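Local coordinates for protein Alpha/beta hydrolase (Paenibacillus sp. VTT E-133280, PDB 6TJ2) that probably hydrolyses methyl salicylate to salicylic acid, as an extracellular esterase of the alpha/beta-hydrolase fold related to tobacco salicylic acid binding protein 2, at residues K135-L146 with Y220-L231. Numbering follows the deposited sequence.
Sequences KRIVFFDAFAPL and YSLQIPKSYLYL
I137, F139 and D141 alternate with P225, S227 and L229 in a ladder of backbone hydrogen bonds that joins two neighbouring parallel strands, 136-139 and 226-231, in the central sheet of the alpha/beta-hydrolase fold. Its straightest rung runs from F139 N to S227 O (2.9 Å, 172° at the hydrogen). Past F140 the chain turns a corner and D141 takes over with its side chain: OD1 accepts L231 N at 3.1 Å through the syn lone pair, continuing the link after the main-chain ladder ends. The D141 side chain also borders what is probably the Ser-His-Asp triad.

Two tyrosine hydroxyls tie the loop after the corner to segment 220-231. Y228 OH donates to A142 O at 2.8 Å; CG stands anti to the backbone N (chi1 -159°), which lays one ring face over F139 O and carries the hydroxyl across to the loop. A phenylalanine here would probably keep much of this cover but leave A142 O without its hydroxyl donor, so that the turn is held less firmly. Y220 OH reaches P145 O at 2.7 Å, approaching from above the carbonyl plane, and L146 CD2 rests near CZ of the same ring.

Apolar contacts line both sheet faces. The F140 ring lies alongside L229 and meets L231 CD1 with its edge (CE2 to CD1, 3.7 Å); M275 and M279 of helix 272-283 also touch this ring. F139 CB abuts Y228 CD2 on the other face, where I137 CG1 also meets I224 CG2.

At the start of the strands, R136 NH1 donates to S227 OG, which is also bonded to A282 O, and forms a salt bridge with D184 of the second subunit. P225 CB sits 3.3 Å above the guanidinium plane, offset toward NH2.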
# COMPACT_ATOMS: atom_id res chain seq x y z
N LYS A 135 17.89 15.78 17.28
CA LYS A 135 17.41 16.59 16.15
C LYS A 135 16.06 16.07 15.61
O LYS A 135 15.18 16.87 15.26
CB LYS A 135 18.49 16.62 15.06
CG LYS A 135 18.15 17.38 13.78
CD LYS A 135 19.06 17.00 12.63
CE LYS A 135 20.08 18.02 12.21
NZ LYS A 135 19.47 19.36 12.05
N ARG A 136 15.93 14.75 15.47
CA ARG A 136 14.77 14.10 14.82
C ARG A 136 14.78 12.64 15.26
O ARG A 136 15.88 12.07 15.44
CB ARG A 136 14.85 14.27 13.30
CG ARG A 136 13.72 13.62 12.51
CD ARG A 136 13.69 14.02 11.04
NE ARG A 136 13.20 15.35 10.83
CZ ARG A 136 11.90 15.67 10.59
NH1 ARG A 136 10.86 14.81 10.48
NH2 ARG A 136 11.62 16.96 10.44
N ILE A 137 13.61 12.08 15.41
CA ILE A 137 13.43 10.66 15.80
C ILE A 137 12.84 9.92 14.61
O ILE A 137 11.80 10.37 14.06
CB ILE A 137 12.56 10.55 17.04
CG1 ILE A 137 13.09 11.37 18.21
CG2 ILE A 137 12.41 9.09 17.39
CD1 ILE A 137 12.05 11.50 19.34
N VAL A 138 13.49 8.86 14.17
CA VAL A 138 13.07 8.11 12.97
C VAL A 138 12.69 6.71 13.41
O VAL A 138 13.54 5.98 13.95
CB VAL A 138 14.15 8.10 11.88
CG1 VAL A 138 13.70 7.26 10.69
CG2 VAL A 138 14.49 9.52 11.46
N PHE A 139 11.47 6.34 13.15
CA PHE A 139 10.98 4.97 13.36
C PHE A 139 11.08 4.22 12.05
O PHE A 139 10.39 4.59 11.09
CB PHE A 139 9.53 4.99 13.83
CG PHE A 139 9.37 5.55 15.22
CD1 PHE A 139 9.15 4.70 16.29
CD2 PHE A 139 9.43 6.89 15.48
CE1 PHE A 139 9.03 5.20 17.58
CE2 PHE A 139 9.32 7.41 16.75
CZ PHE A 139 9.16 6.54 17.81
N PHE A 140 11.90 3.22 11.93
CA PHE A 140 12.16 2.41 10.73
C PHE A 140 11.55 1.04 10.92
O PHE A 140 12.11 0.25 11.67
CB PHE A 140 13.64 2.40 10.38
CG PHE A 140 14.08 1.36 9.39
CD1 PHE A 140 15.35 0.79 9.46
CD2 PHE A 140 13.25 0.96 8.36
CE1 PHE A 140 15.71 -0.22 8.58
CE2 PHE A 140 13.60 -0.07 7.51
CZ PHE A 140 14.85 -0.66 7.62
N ASP A 141 10.34 0.80 10.39
CA ASP A 141 9.67 -0.51 10.54
C ASP A 141 9.75 -0.86 12.03
O ASP A 141 10.18 -1.96 12.40
CB ASP A 141 10.26 -1.58 9.64
CG ASP A 141 9.95 -1.34 8.18
OD1 ASP A 141 9.21 -0.46 7.88
OD2 ASP A 141 10.40 -2.16 7.35
N ALA A 142 9.29 0.10 12.83
CA ALA A 142 9.46 0.07 14.28
C ALA A 142 8.12 0.17 14.99
O ALA A 142 7.13 0.74 14.48
CB ALA A 142 10.41 1.15 14.76
N PHE A 143 8.08 -0.37 16.18
CA PHE A 143 6.92 -0.24 17.06
C PHE A 143 6.94 1.13 17.71
O PHE A 143 8.02 1.68 18.03
CB PHE A 143 6.95 -1.34 18.12
CG PHE A 143 6.91 -2.71 17.52
CD1 PHE A 143 5.73 -3.16 16.96
CD2 PHE A 143 8.05 -3.50 17.42
CE1 PHE A 143 5.70 -4.41 16.33
CE2 PHE A 143 8.01 -4.71 16.76
CZ PHE A 143 6.84 -5.19 16.27
N ALA A 144 5.77 1.69 17.94
CA ALA A 144 5.59 2.94 18.69
C ALA A 144 4.45 2.74 19.66
O ALA A 144 3.36 3.27 19.42
CB ALA A 144 5.36 4.06 17.69
N PRO A 145 4.64 1.95 20.72
CA PRO A 145 3.54 1.76 21.67
C PRO A 145 3.05 3.12 22.16
O PRO A 145 3.79 4.09 22.30
CB PRO A 145 4.15 0.96 22.82
CG PRO A 145 5.33 0.29 22.15
CD PRO A 145 5.87 1.24 21.11
N LEU A 146 1.75 3.14 22.48
CA LEU A 146 1.19 4.28 23.24
C LEU A 146 1.54 4.12 24.72
O LEU A 146 1.87 2.99 25.16
CB LEU A 146 -0.34 4.30 23.05
CG LEU A 146 -0.83 4.46 21.61
CD1 LEU A 146 -2.37 4.44 21.52
CD2 LEU A 146 -0.30 5.72 20.99
N TYR A 220 5.25 11.41 24.36
CA TYR A 220 4.09 11.96 23.62
C TYR A 220 3.88 13.45 23.91
O TYR A 220 3.12 14.03 23.13
CB TYR A 220 2.82 11.13 23.87
CG TYR A 220 2.90 9.83 23.10
CD1 TYR A 220 2.82 9.84 21.72
CD2 TYR A 220 3.18 8.64 23.70
CE1 TYR A 220 2.91 8.66 20.98
CE2 TYR A 220 3.32 7.46 22.99
CZ TYR A 220 3.19 7.46 21.61
OH TYR A 220 3.34 6.34 20.85
N SER A 221 4.62 14.08 24.81
CA SER A 221 4.59 15.55 24.99
C SER A 221 5.75 16.23 24.25
O SER A 221 5.67 17.45 24.09
CB SER A 221 4.65 15.87 26.45
OG SER A 221 5.97 15.70 26.94
N LEU A 222 6.74 15.49 23.77
CA LEU A 222 7.96 16.06 23.14
C LEU A 222 7.60 16.74 21.83
O LEU A 222 6.74 16.22 21.12
CB LEU A 222 8.97 14.95 22.86
CG LEU A 222 9.60 14.28 24.08
CD1 LEU A 222 10.67 13.26 23.66
CD2 LEU A 222 10.16 15.30 25.04
N GLN A 223 8.28 17.86 21.53
CA GLN A 223 8.04 18.64 20.28
C GLN A 223 9.04 18.24 19.18
O GLN A 223 9.08 18.87 18.10
CB GLN A 223 8.05 20.12 20.68
CG GLN A 223 6.86 20.48 21.54
CD GLN A 223 5.59 20.18 20.78
OE1 GLN A 223 4.87 19.22 21.07
NE2 GLN A 223 5.34 20.96 19.75
N ILE A 224 9.77 17.16 19.36
CA ILE A 224 10.86 16.79 18.45
C ILE A 224 10.24 16.22 17.17
O ILE A 224 9.29 15.46 17.27
CB ILE A 224 11.78 15.77 19.15
CG1 ILE A 224 12.39 16.35 20.42
CG2 ILE A 224 12.85 15.28 18.19
CD1 ILE A 224 13.10 15.30 21.26
N PRO A 225 10.73 16.62 16.01
CA PRO A 225 10.18 16.10 14.77
C PRO A 225 10.39 14.59 14.62
O PRO A 225 11.37 14.03 15.14
CB PRO A 225 10.97 16.81 13.66
CG PRO A 225 11.75 17.90 14.29
CD PRO A 225 11.76 17.61 15.77
N LYS A 226 9.40 13.92 14.05
CA LYS A 226 9.42 12.47 13.83
C LYS A 226 9.27 12.14 12.37
O LYS A 226 8.56 12.84 11.63
CB LYS A 226 8.27 11.82 14.60
CG LYS A 226 8.38 11.99 16.13
CD LYS A 226 7.07 11.81 16.87
CE LYS A 226 6.35 13.13 16.99
NZ LYS A 226 6.90 13.85 18.17
N SER A 227 9.85 11.01 11.99
CA SER A 227 9.65 10.36 10.68
C SER A 227 9.35 8.90 10.87
O SER A 227 9.76 8.30 11.90
CB SER A 227 10.86 10.50 9.80
OG SER A 227 11.21 11.86 9.63
N TYR A 228 8.69 8.33 9.89
CA TYR A 228 8.46 6.89 9.83
C TYR A 228 8.91 6.43 8.48
O TYR A 228 8.37 6.89 7.44
CB TYR A 228 7.00 6.50 10.09
CG TYR A 228 6.82 5.06 10.53
CD1 TYR A 228 6.90 4.01 9.63
CD2 TYR A 228 6.64 4.74 11.87
CE1 TYR A 228 6.84 2.70 10.02
CE2 TYR A 228 6.56 3.41 12.28
CZ TYR A 228 6.71 2.41 11.36
OH TYR A 228 6.67 1.09 11.78
N LEU A 229 9.89 5.53 8.45
CA LEU A 229 10.44 4.89 7.26
C LEU A 229 9.87 3.48 7.18
O LEU A 229 10.09 2.69 8.09
CB LEU A 229 11.98 4.93 7.34
CG LEU A 229 12.69 4.16 6.21
CD1 LEU A 229 12.28 4.59 4.80
CD2 LEU A 229 14.22 4.23 6.38
N TYR A 230 9.10 3.20 6.13
CA TYR A 230 8.35 1.95 5.96
C TYR A 230 8.76 1.24 4.73
O TYR A 230 8.74 1.87 3.65
CB TYR A 230 6.85 2.27 5.93
CG TYR A 230 5.96 1.08 5.71
CD1 TYR A 230 5.11 1.07 4.63
CD2 TYR A 230 6.00 -0.03 6.53
CE1 TYR A 230 4.23 0.03 4.44
CE2 TYR A 230 5.18 -1.12 6.29
CZ TYR A 230 4.29 -1.07 5.26
OH TYR A 230 3.43 -2.17 5.11
N LEU A 231 9.07 -0.03 4.82
CA LEU A 231 9.31 -0.90 3.67
C LEU A 231 8.09 -1.78 3.43
O LEU A 231 7.59 -2.41 4.34
CB LEU A 231 10.57 -1.74 3.82
CG LEU A 231 11.84 -0.99 4.21
CD1 LEU A 231 13.01 -1.95 4.33
CD2 LEU A 231 12.17 0.10 3.18